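Local coordinates for protein spydx (Streptococcus pyogenes, PDB 2J43) that binds alpha-glucans such as glycogen through paired family 41 carbohydrate-binding modules, which form part of a larger cell-wall-anchored enzyme that probably cleaves alpha-1,6-glucosidic linkages, at residues 7-12 with 21-26; 41-46 with 53-58; 69-74 with 99-104. All blocks are in the same frame, centred on the assembly; numbering follows the deposited sequence.

Interaction 1. Residues 7-12 with 21-26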
loop_
_atom_site.group_PDB
_atom_site.type_symbol
_atom_site.label_atom_id
_atom_site.label_comp_id
_atom_site.label_asym_id
_atom_site.label_seq_id
_atom_site.Cartn_x
_atom_site.Cartn_y
_atom_site.Cartn_z
HETATM N N MSE A 7 -10.981 5.231 -0.021
HETATM C CA MSE A 7 -10.618 5.082 1.365
HETATM C C MSE A 7 -11.136 3.765 1.914
HETATM O O MSE A 7 -12.312 3.532 1.950
HETATM C CB MSE A 7 -11.140 6.254 2.183
HETATM C CG MSE A 7 -10.618 7.567 1.691
HETATM SE SE MSE A 7 -10.962 8.993 3.002
HETATM C CE MSE A 7 -9.932 8.349 4.454
ATOM N N HIS A 8 -10.204 2.920 2.308
ATOM C CA HIS A 8 -10.488 1.649 2.937
ATOM C C HIS A 8 -10.380 1.769 4.448
ATOM O O HIS A 8 -9.323 2.149 4.992
ATOM C CB HIS A 8 -9.486 0.604 2.474
ATOM C CG HIS A 8 -9.634 0.201 1.055
ATOM N ND1 HIS A 8 -8.834 0.675 0.034
ATOM C CD2 HIS A 8 -10.452 -0.730 0.491
ATOM C CE1 HIS A 8 -9.187 0.076 -1.091
ATOM N NE2 HIS A 8 -10.171 -0.761 -0.838
ATOM N N PHE A 9 -11.459 1.448 5.159
ATOM C CA PHE A 9 -11.429 1.460 6.603
ATOM C C PHE A 9 -11.487 -0.003 7.111
ATOM O O PHE A 9 -12.376 -0.768 6.710
ATOM C CB PHE A 9 -12.616 2.251 7.166
ATOM C CG PHE A 9 -12.596 3.691 6.793
ATOM C CD1 PHE A 9 -11.878 4.571 7.561
ATOM C CD2 PHE A 9 -13.260 4.139 5.685
ATOM C CE1 PHE A 9 -11.820 5.925 7.227
ATOM C CE2 PHE A 9 -13.201 5.518 5.363
ATOM C CZ PHE A 9 -12.478 6.346 6.138
ATOM N N LYS A 10 -10.585 -0.352 8.004
ATOM C CA LYS A 10 -10.563 -1.689 8.623
ATOM C C LYS A 10 -11.747 -1.911 9.569
ATOM O O LYS A 10 -12.467 -2.948 9.508
ATOM C CB LYS A 10 -9.309 -1.866 9.440
ATOM C CG LYS A 10 -9.113 -3.314 10.012
ATOM C CD LYS A 10 -8.422 -4.195 8.965
ATOM C CE LYS A 10 -9.060 -5.586 8.806
ATOM N NZ LYS A 10 -8.851 -6.220 7.474
ATOM N N THR A 11 -11.935 -0.944 10.450
ATOM C CA THR A 11 -12.965 -1.031 11.482
ATOM C C THR A 11 -13.616 0.317 11.757
ATOM O O THR A 11 -12.923 1.247 12.205
ATOM C CB THR A 11 -12.354 -1.489 12.815
ATOM O OG1 THR A 11 -11.551 -2.679 12.629
ATOM C CG2 THR A 11 -13.443 -1.915 13.783
ATOM N N LEU A 12 -14.926 0.378 11.628
ATOM C CA LEU A 12 -15.641 1.594 11.927
ATOM C C LEU A 12 -16.003 1.643 13.392
ATOM O O LEU A 12 -15.918 0.593 14.054
ATOM C CB LEU A 12 -16.899 1.642 11.051
ATOM C CG LEU A 12 -16.631 1.641 9.525
ATOM C CD1 LEU A 12 -17.958 1.635 8.772
ATOM C CD2 LEU A 12 -15.786 2.792 9.114
ATOM N N LEU A 21 -23.495 7.167 10.744
ATOM C CA LEU A 21 -22.070 7.523 10.591
ATOM C C LEU A 21 -21.813 8.422 9.376
ATOM O O LEU A 21 -22.346 8.221 8.294
ATOM C CB LEU A 21 -21.207 6.281 10.439
ATOM C CG LEU A 21 -21.047 5.454 11.702
ATOM C CD1 LEU A 21 -20.387 4.122 11.335
ATOM C CD2 LEU A 21 -20.259 6.289 12.720
ATOM N N GLY A 22 -20.947 9.429 9.567
ATOM C CA GLY A 22 -20.512 10.275 8.468
ATOM C C GLY A 22 -19.008 10.344 8.305
ATOM O O GLY A 22 -18.253 10.271 9.304
ATOM N N LEU A 23 -18.583 10.530 7.068
ATOM C CA LEU A 23 -17.176 10.818 6.726
ATOM C C LEU A 23 -17.109 12.293 6.365
ATOM O O LEU A 23 -17.589 12.736 5.335
ATOM C CB LEU A 23 -16.707 9.985 5.543
ATOM C CG LEU A 23 -15.247 10.126 5.131
ATOM C CD1 LEU A 23 -14.350 9.770 6.313
ATOM C CD2 LEU A 23 -14.870 9.251 3.911
ATOM N N TRP A 24 -16.426 13.048 7.211
ATOM C CA TRP A 24 -16.343 14.502 7.169
ATOM C C TRP A 24 -14.927 14.845 6.652
ATOM O O TRP A 24 -13.952 14.360 7.198
ATOM C CB TRP A 24 -16.555 15.075 8.574
ATOM C CG TRP A 24 -16.511 16.577 8.605
ATOM C CD1 TRP A 24 -15.400 17.380 8.716
ATOM C CD2 TRP A 24 -17.639 17.441 8.554
ATOM N NE1 TRP A 24 -15.799 18.701 8.692
ATOM C CE2 TRP A 24 -17.166 18.769 8.575
ATOM C CE3 TRP A 24 -19.034 17.221 8.456
ATOM C CZ2 TRP A 24 -18.027 19.874 8.518
ATOM C CZ3 TRP A 24 -19.892 18.310 8.401
ATOM C CH2 TRP A 24 -19.395 19.631 8.429
ATOM N N VAL A 25 -14.826 15.567 5.531
ATOM C CA VAL A 25 -13.564 15.724 4.818
ATOM C C VAL A 25 -13.182 17.187 4.552
ATOM O O VAL A 25 -14.039 18.045 4.361
ATOM C CB VAL A 25 -13.569 14.941 3.481
ATOM C CG1 VAL A 25 -13.738 13.466 3.734
ATOM C CG2 VAL A 25 -14.694 15.420 2.571
ATOM N N TRP A 26 -11.882 17.425 4.559
ATOM C CA TRP A 26 -11.333 18.712 4.191
ATOM C C TRP A 26 -9.971 18.579 3.561
ATOM O O TRP A 26 -9.494 17.469 3.286
ATOM C CB TRP A 26 -11.365 19.636 5.377
ATOM C CG TRP A 26 -10.519 19.295 6.606
ATOM C CD1 TRP A 26 -9.363 19.912 6.963
ATOM C CD2 TRP A 26 -10.791 18.340 7.685
ATOM N NE1 TRP A 26 -8.894 19.412 8.147
ATOM C CE2 TRP A 26 -9.746 18.471 8.632
ATOM C CE3 TRP A 26 -11.797 17.412 7.946
ATOM C CZ2 TRP A 26 -9.674 17.707 9.796
ATOM C CZ3 TRP A 26 -11.716 16.662 9.107
ATOM C CH2 TRP A 26 -10.661 16.808 10.004
#

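Interaction 2. Residues 41-46 with 53-58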
loop_
_atom_site.group_PDB
_atom_site.type_symbol
_atom_site.label_atom_id
_atom_site.label_comp_id
_atom_site.label_asym_id
_atom_site.label_seq_id
_atom_site.Cartn_x
_atom_site.Cartn_y
_atom_site.Cartn_z
ATOM N N ILE A 41 -20.241 12.978 4.329
ATOM C CA ILE A 41 -20.610 11.913 3.391
ATOM C C ILE A 41 -21.266 10.858 4.207
ATOM O O ILE A 41 -20.691 10.391 5.157
ATOM C CB ILE A 41 -19.412 11.346 2.650
ATOM C CG1 ILE A 41 -18.634 12.449 1.894
ATOM C CG2 ILE A 41 -19.874 10.228 1.697
ATOM C CD1 ILE A 41 -17.265 12.057 1.507
ATOM N N THR A 42 -22.490 10.452 3.836
ATOM C CA THR A 42 -23.109 9.354 4.609
ATOM C C THR A 42 -22.415 8.017 4.375
ATOM O O THR A 42 -22.277 7.622 3.239
ATOM C CB THR A 42 -24.607 9.237 4.336
ATOM O OG1 THR A 42 -25.094 8.023 4.937
ATOM C CG2 THR A 42 -24.970 9.137 2.871
HETATM N N MSE A 43 -22.039 7.316 5.428
HETATM C CA MSE A 43 -21.332 6.069 5.243
HETATM C C MSE A 43 -22.243 4.900 4.832
HETATM O O MSE A 43 -21.785 3.808 4.592
HETATM C CB MSE A 43 -20.462 5.742 6.452
HETATM C CG MSE A 43 -19.561 6.899 6.770
HETATM SE SE MSE A 43 -18.002 6.330 7.878
HETATM C CE MSE A 43 -17.153 5.096 6.462
ATOM N N THR A 44 -23.534 5.160 4.706
ATOM C CA THR A 44 -24.380 4.250 3.917
ATOM C C THR A 44 -23.891 4.012 2.508
ATOM O O THR A 44 -24.162 2.943 1.951
ATOM C CB THR A 44 -25.860 4.699 3.851
ATOM O OG1 THR A 44 -26.010 5.968 3.246
ATOM C CG2 THR A 44 -26.496 4.800 5.217
ATOM N N LYS A 45 -23.148 4.964 1.929
ATOM C CA LYS A 45 -22.567 4.851 0.597
ATOM C C LYS A 45 -21.323 3.952 0.538
ATOM O O LYS A 45 -20.864 3.610 -0.555
ATOM C CB LYS A 45 -22.328 6.240 0.001
ATOM C CG LYS A 45 -23.648 7.011 -0.255
ATOM C CD LYS A 45 -23.409 8.499 -0.569
ATOM C CE LYS A 45 -24.668 9.301 -0.824
ATOM N NZ LYS A 45 -24.411 10.766 -1.046
ATOM N N ALA A 46 -20.788 3.595 1.708
ATOM C CA ALA A 46 -19.652 2.683 1.817
ATOM C C ALA A 46 -20.067 1.290 1.418
ATOM O O ALA A 46 -21.221 0.922 1.539
ATOM C CB ALA A 46 -19.079 2.698 3.223
ATOM N N TYR A 53 -14.557 -1.718 5.098
ATOM C CA TYR A 53 -15.458 -0.941 4.253
ATOM C C TYR A 53 -14.652 0.006 3.400
ATOM O O TYR A 53 -13.519 0.372 3.756
ATOM C CB TYR A 53 -16.455 -0.125 5.099
ATOM C CG TYR A 53 -17.552 -0.961 5.694
ATOM C CD1 TYR A 53 -18.785 -1.079 5.045
ATOM C CD2 TYR A 53 -17.355 -1.665 6.852
ATOM C CE1 TYR A 53 -19.799 -1.861 5.588
ATOM C CE2 TYR A 53 -18.362 -2.482 7.410
ATOM C CZ TYR A 53 -19.575 -2.565 6.767
ATOM O OH TYR A 53 -20.592 -3.358 7.303
ATOM N N TYR A 54 -15.175 0.388 2.251
ATOM C CA TYR A 54 -14.523 1.434 1.512
ATOM C C TYR A 54 -15.528 2.448 0.972
ATOM O O TYR A 54 -16.716 2.155 0.756
ATOM C CB TYR A 54 -13.643 0.886 0.371
ATOM C CG TYR A 54 -14.437 0.251 -0.777
ATOM C CD1 TYR A 54 -14.682 0.956 -1.941
ATOM C CD2 TYR A 54 -14.987 -1.024 -0.644
ATOM C CE1 TYR A 54 -15.451 0.386 -2.991
ATOM C CE2 TYR A 54 -15.771 -1.602 -1.663
ATOM C CZ TYR A 54 -15.980 -0.886 -2.833
ATOM O OH TYR A 54 -16.759 -1.443 -3.839
ATOM N N LEU A 55 -15.023 3.650 0.761
ATOM C CA LEU A 55 -15.811 4.788 0.353
ATOM C C LEU A 55 -14.902 5.690 -0.504
ATOM O O LEU A 55 -13.769 5.981 -0.071
ATOM C CB LEU A 55 -16.338 5.471 1.610
ATOM C CG LEU A 55 -17.275 6.635 1.432
ATOM C CD1 LEU A 55 -18.445 6.352 0.493
ATOM C CD2 LEU A 55 -17.768 6.990 2.821
ATOM N N ASP A 56 -15.368 6.103 -1.681
ATOM C CA ASP A 56 -14.622 6.944 -2.618
ATOM C C ASP A 56 -14.902 8.409 -2.365
ATOM O O ASP A 56 -16.085 8.817 -2.285
ATOM C CB ASP A 56 -14.976 6.643 -4.053
ATOM C CG ASP A 56 -14.526 5.277 -4.486
ATOM O OD1 ASP A 56 -13.671 4.652 -3.793
ATOM O OD2 ASP A 56 -15.021 4.705 -5.463
ATOM N N VAL A 57 -13.838 9.176 -2.167
ATOM C CA VAL A 57 -13.923 10.599 -1.843
ATOM C C VAL A 57 -13.402 11.386 -3.063
ATOM O O VAL A 57 -12.230 11.298 -3.389
ATOM C CB VAL A 57 -13.069 10.974 -0.643
ATOM C CG1 VAL A 57 -13.173 12.490 -0.367
ATOM C CG2 VAL A 57 -13.484 10.187 0.635
ATOM N N PRO A 58 -14.250 12.155 -3.748
ATOM C CA PRO A 58 -13.774 12.978 -4.851
ATOM C C PRO A 58 -12.710 13.962 -4.380
ATOM O O PRO A 58 -12.850 14.626 -3.354
ATOM C CB PRO A 58 -15.049 13.718 -5.322
ATOM C CG PRO A 58 -16.145 12.802 -4.923
ATOM C CD PRO A 58 -15.710 12.280 -3.579
#

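Interaction 3. Residues 69-74 with 99-104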
loop_
_atom_site.group_PDB
_atom_site.type_symbol
_atom_site.label_atom_id
_atom_site.label_comp_id
_atom_site.label_asym_id
_atom_site.label_seq_id
_atom_site.Cartn_x
_atom_site.Cartn_y
_atom_site.Cartn_z
ATOM N N TYR A 69 -9.677 14.179 7.284
ATOM C CA TYR A 69 -10.961 13.543 7.482
ATOM C C TYR A 69 -11.183 13.191 8.947
ATOM O O TYR A 69 -10.255 13.112 9.797
ATOM C CB TYR A 69 -11.126 12.255 6.623
ATOM C CG TYR A 69 -10.356 11.109 7.202
ATOM C CD1 TYR A 69 -10.960 10.186 8.069
ATOM C CD2 TYR A 69 -8.998 10.975 6.925
ATOM C CE1 TYR A 69 -10.171 9.179 8.638
ATOM C CE2 TYR A 69 -8.237 9.913 7.480
ATOM C CZ TYR A 69 -8.842 9.059 8.323
ATOM O OH TYR A 69 -8.078 8.058 8.908
ATOM N N LEU A 70 -12.444 12.933 9.242
ATOM C CA LEU A 70 -12.836 12.324 10.497
ATOM C C LEU A 70 -14.115 11.549 10.255
ATOM O O LEU A 70 -14.781 11.774 9.258
ATOM C CB LEU A 70 -13.009 13.358 11.609
ATOM C CG LEU A 70 -14.100 14.394 11.388
ATOM C CD1 LEU A 70 -15.428 13.823 11.885
ATOM C CD2 LEU A 70 -13.827 15.728 12.082
ATOM N N ILE A 71 -14.445 10.676 11.199
ATOM C CA ILE A 71 -15.719 9.938 11.190
ATOM C C ILE A 71 -16.533 10.522 12.313
ATOM O O ILE A 71 -16.078 10.561 13.481
ATOM C CB ILE A 71 -15.528 8.385 11.368
ATOM C CG1 ILE A 71 -14.758 7.822 10.180
ATOM C CG2 ILE A 71 -16.896 7.665 11.495
ATOM C CD1 ILE A 71 -14.450 6.374 10.271
ATOM N N ASN A 72 -17.739 10.960 12.004
ATOM C CA ASN A 72 -18.650 11.527 12.991
ATOM C C ASN A 72 -19.916 10.711 13.053
ATOM O O ASN A 72 -20.037 9.713 12.354
ATOM C CB ASN A 72 -18.950 13.025 12.741
ATOM C CG ASN A 72 -19.788 13.327 11.465
ATOM O OD1 ASN A 72 -20.413 12.443 10.922
ATOM N ND2 ASN A 72 -19.916 14.624 11.091
ATOM N N ASN A 73 -20.796 11.117 13.951
ATOM C CA ASN A 73 -22.150 10.585 13.961
ATOM C C ASN A 73 -23.157 11.699 13.992
ATOM O O ASN A 73 -22.830 12.882 14.030
ATOM C CB ASN A 73 -22.329 9.580 15.087
ATOM C CG ASN A 73 -22.214 10.219 16.468
ATOM O OD1 ASN A 73 -22.320 11.443 16.611
ATOM N ND2 ASN A 73 -22.019 9.371 17.480
ATOM N N LYS A 74 -24.429 11.343 13.886
ATOM C CA LYS A 74 -25.449 12.359 13.705
ATOM C C LYS A 74 -25.692 13.168 14.998
ATOM O O LYS A 74 -26.184 14.286 14.921
ATOM C CB LYS A 74 -26.717 11.750 13.090
ATOM C CG LYS A 74 -27.374 10.737 13.941
ATOM C CD LYS A 74 -28.682 10.179 13.290
ATOM C CE LYS A 74 -29.061 8.883 13.997
ATOM N NZ LYS A 74 -29.662 9.085 15.344
ATOM N N GLU A 99 -7.182 -0.012 12.046
ATOM C CA GLU A 99 -8.052 0.188 13.200
ATOM C C GLU A 99 -7.578 1.264 14.180
ATOM O O GLU A 99 -8.357 1.725 15.003
ATOM C CB GLU A 99 -8.249 -1.139 13.945
ATOM C CG GLU A 99 -7.035 -1.584 14.731
ATOM C CD GLU A 99 -6.050 -2.430 13.953
ATOM O OE1 GLU A 99 -6.106 -2.520 12.698
ATOM O OE2 GLU A 99 -5.172 -3.009 14.633
ATOM N N ASN A 100 -6.310 1.648 14.081
ATOM C CA ASN A 100 -5.778 2.788 14.836
ATOM C C ASN A 100 -5.662 4.077 13.998
ATOM O O ASN A 100 -4.950 5.030 14.390
ATOM C CB ASN A 100 -4.402 2.454 15.383
ATOM C CG ASN A 100 -4.385 1.221 16.267
ATOM O OD1 ASN A 100 -3.518 0.373 16.123
ATOM N ND2 ASN A 100 -5.340 1.120 17.166
ATOM N N TYR A 101 -6.313 4.106 12.836
ATOM C CA TYR A 101 -6.342 5.284 11.963
ATOM C C TYR A 101 -4.967 5.638 11.414
ATOM O O TYR A 101 -4.716 6.775 11.051
ATOM C CB TYR A 101 -7.051 6.494 12.645
ATOM C CG TYR A 101 -8.514 6.256 12.836
ATOM C CD1 TYR A 101 -9.407 6.379 11.791
ATOM C CD2 TYR A 101 -9.011 5.849 14.089
ATOM C CE1 TYR A 101 -10.714 6.119 11.943
ATOM C CE2 TYR A 101 -10.353 5.583 14.259
ATOM C CZ TYR A 101 -11.207 5.728 13.183
ATOM O OH TYR A 101 -12.538 5.453 13.322
ATOM N N HIS A 102 -4.096 4.645 11.294
ATOM C CA HIS A 102 -2.831 4.818 10.591
ATOM C C HIS A 102 -3.069 4.538 9.109
ATOM O O HIS A 102 -3.712 3.540 8.762
ATOM C CB HIS A 102 -1.753 3.893 11.174
ATOM C CG HIS A 102 -1.427 4.161 12.619
ATOM N ND1 HIS A 102 -1.086 5.410 13.094
ATOM C CD2 HIS A 102 -1.331 3.323 13.682
ATOM C CE1 HIS A 102 -0.820 5.331 14.389
ATOM N NE2 HIS A 102 -0.980 4.079 14.770
ATOM N N ALA A 103 -2.545 5.404 8.233
ATOM C CA ALA A 103 -2.768 5.298 6.811
ATOM C C ALA A 103 -1.637 4.582 6.104
ATOM O O ALA A 103 -0.462 4.695 6.500
ATOM C CB ALA A 103 -2.999 6.659 6.210
ATOM N N HIS A 104 -1.989 3.864 5.045
ATOM C CA HIS A 104 -1.028 3.073 4.267
ATOM C C HIS A 104 -1.310 3.247 2.807
ATOM O O HIS A 104 -2.480 3.304 2.390
ATOM C CB HIS A 104 -1.164 1.588 4.678
ATOM C CG HIS A 104 -0.978 1.360 6.130
ATOM N ND1 HIS A 104 -2.027 1.324 7.023
ATOM C CD2 HIS A 104 0.145 1.136 6.859
ATOM C CE1 HIS A 104 -1.560 1.060 8.235
ATOM N NE2 HIS A 104 -0.246 0.954 8.164
HETATM O O HOH W 1 -5.344 8.270 8.864
#

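Interaction 1. Residues 7-12 with 21-26
L23 reaches across with both of its methyls, and each meets a different side chain of the 7-12 segment. CD1 of L23 lies 3.9 Å from CZ of F9, the far corner of the ring. It approaches on a slant, neither squarely over the face nor squarely at the rim. CD2 of L23 sits 4.0 Å from the SE atom of selenomethionine M7. L23 leaves its strand pointing at the 7-12 segment, and with CG opposite the backbone N (chi1 -177°) its two methyls are divided between F9 and M7. M7 touches with its selenium; the bend at the last torsion (chi3 63°) leaves the terminal CE farther from CD2 of L23 than SE is. M7 and F9 both send their side chains to the same side of strand 4-9, with H8 between them facing the other way, where its ring stacks on W96.

The two strands belong to different sheets of a beta-sandwich module, and L23, M7 and F9 meet in the gap between those sheets. The backbones here are far apart: the CA atoms of M7 and L23 are 10.2 Å from each other, and side chains alone bridge the distance. V95 and I97 pack on M7 as well, while L55 and V57 close round L23. W24 and W26 lie on the other side of strand 21-27, the edge of the W24 ring meeting CZ3 of W26 in plane. Past the end of strand 4-9, L12 makes a looser apolar touch, its CB 4.3 Å from CD1 of L21.

Interaction 2. Residues 41-46 with 53-58
A46 meets the start of strand 53-58 at Y53, where its CB rests obliquely against the ring, 4.2 Å from CD1. At Y54 the side chain turns from the 41-46 segment and the backbone takes over: the carbonyl O lies 3.2 Å from CA of A46, a CH...O contact with a bent angle of 130° at the hydrogen.

L55 is the centre of the contact. CG stands opposite the backbone N (chi1 -176°), and the two methyls part to reach different pieces of the 41-46 chain. CD1 of L55 lies against the backbone of K45, 3.7 Å from K45 C, and also touches CB of K45 before the long lysine chain runs off. CD2 of L55 touches CG2 of I41 at 4.0 Å and CE of selenomethionine M43 at 4.1 Å. M43 brings that methyl round by a bend at its last torsion (chi3 64°). L55 thus packs against strand 41-42 and the 3-10 turn 43-45 that follows it; backbone bonds from K45 N to T42 O and from A46 N to M43 O shape that turn. On its outer side the hydroxyls of T42 and T44 are hydrogen-bonded at 2.8 Å between the OG1 atoms.

D56 makes a salt bridge with R6. V57 then adds an apolar touch, its CG2 4.3 Å from CD1 of I41. In the fold, I41 and M43 are bonded by backbone to L23 and L21 of strand 21-27, whereas K47, just beyond A46, pairs with Y54; the 3-10 turn therefore carries the chain from one sheet of the sandwich to the edge of the other.

Interaction 3. Residues 69-74 with 99-104
The rings of Y69 and Y101 meet rim to rim, their planes inclined by about 44°. The hydroxyl O of Y69 lies in the plane of the Y101 ring, 3.6 Å from CD1, and that same CD1 in turn sits at the edge of the Y69 ring, near its plane. Further along the same rim, CD1 of I71 comes in close to the plane of Y101, 3.7 Å from the OH atom and 4.1 Å from CE1. Y101 thus lays one long edge against strand 66-73, and neither tyrosine offers a face to the other segment.

Y69 leaves its strand beside the contact, and with CG between backbone N and carbonyl carbon (chi1 76°) its ring end comes up to Y101. Y101 sits in the loop ahead of strand 103-104 with a left-handed backbone (phi 65°), and its ring lies back toward the sandwich, where Q83 packs on it too. The Y69 ring, meanwhile, is embedded among L23, I85 and I97, between the two sheets of the N-terminal module. The loop itself is tied down by D98, whose OD1 accepts a hydrogen bond from H102 N.

A single water joins the two segments by their polar atoms: it donates to the carbonyl O of Y101 at 2.7 Å and is hydrogen-bonded to OH of Y69, likewise at 2.7 Å. The hydroxyl of the buried Y69 therefore has a polar partner in that water while its flank rests on an aromatic C-H; across these two segments the contact is made of van der Waals edges, two of them involving a phenol oxygen, plus a water bridge.

All three contacts lie in the N-terminal of the two tandem modules and close the same sandwich at different places. Interactions 1 and 3 are closest, their centres about 5 Å apart, and strands 21-27 and 66-73 are neighbours in one sheet, G22 O lying 2.8 Å from N72 N. Interaction 2, its centre about 7 Å from that of interaction 1, is tied to it through both sheets: F9 N is 2.7 Å from Y53 O, and L23 O is 2.8 Å from I41 N. Interactions 2 and 3, about 12 Å apart between centres, still touch where SE of M43 meets CG2 of I71 at 4.0 Å. Residues of all three contacts thus pack between the same two sheets.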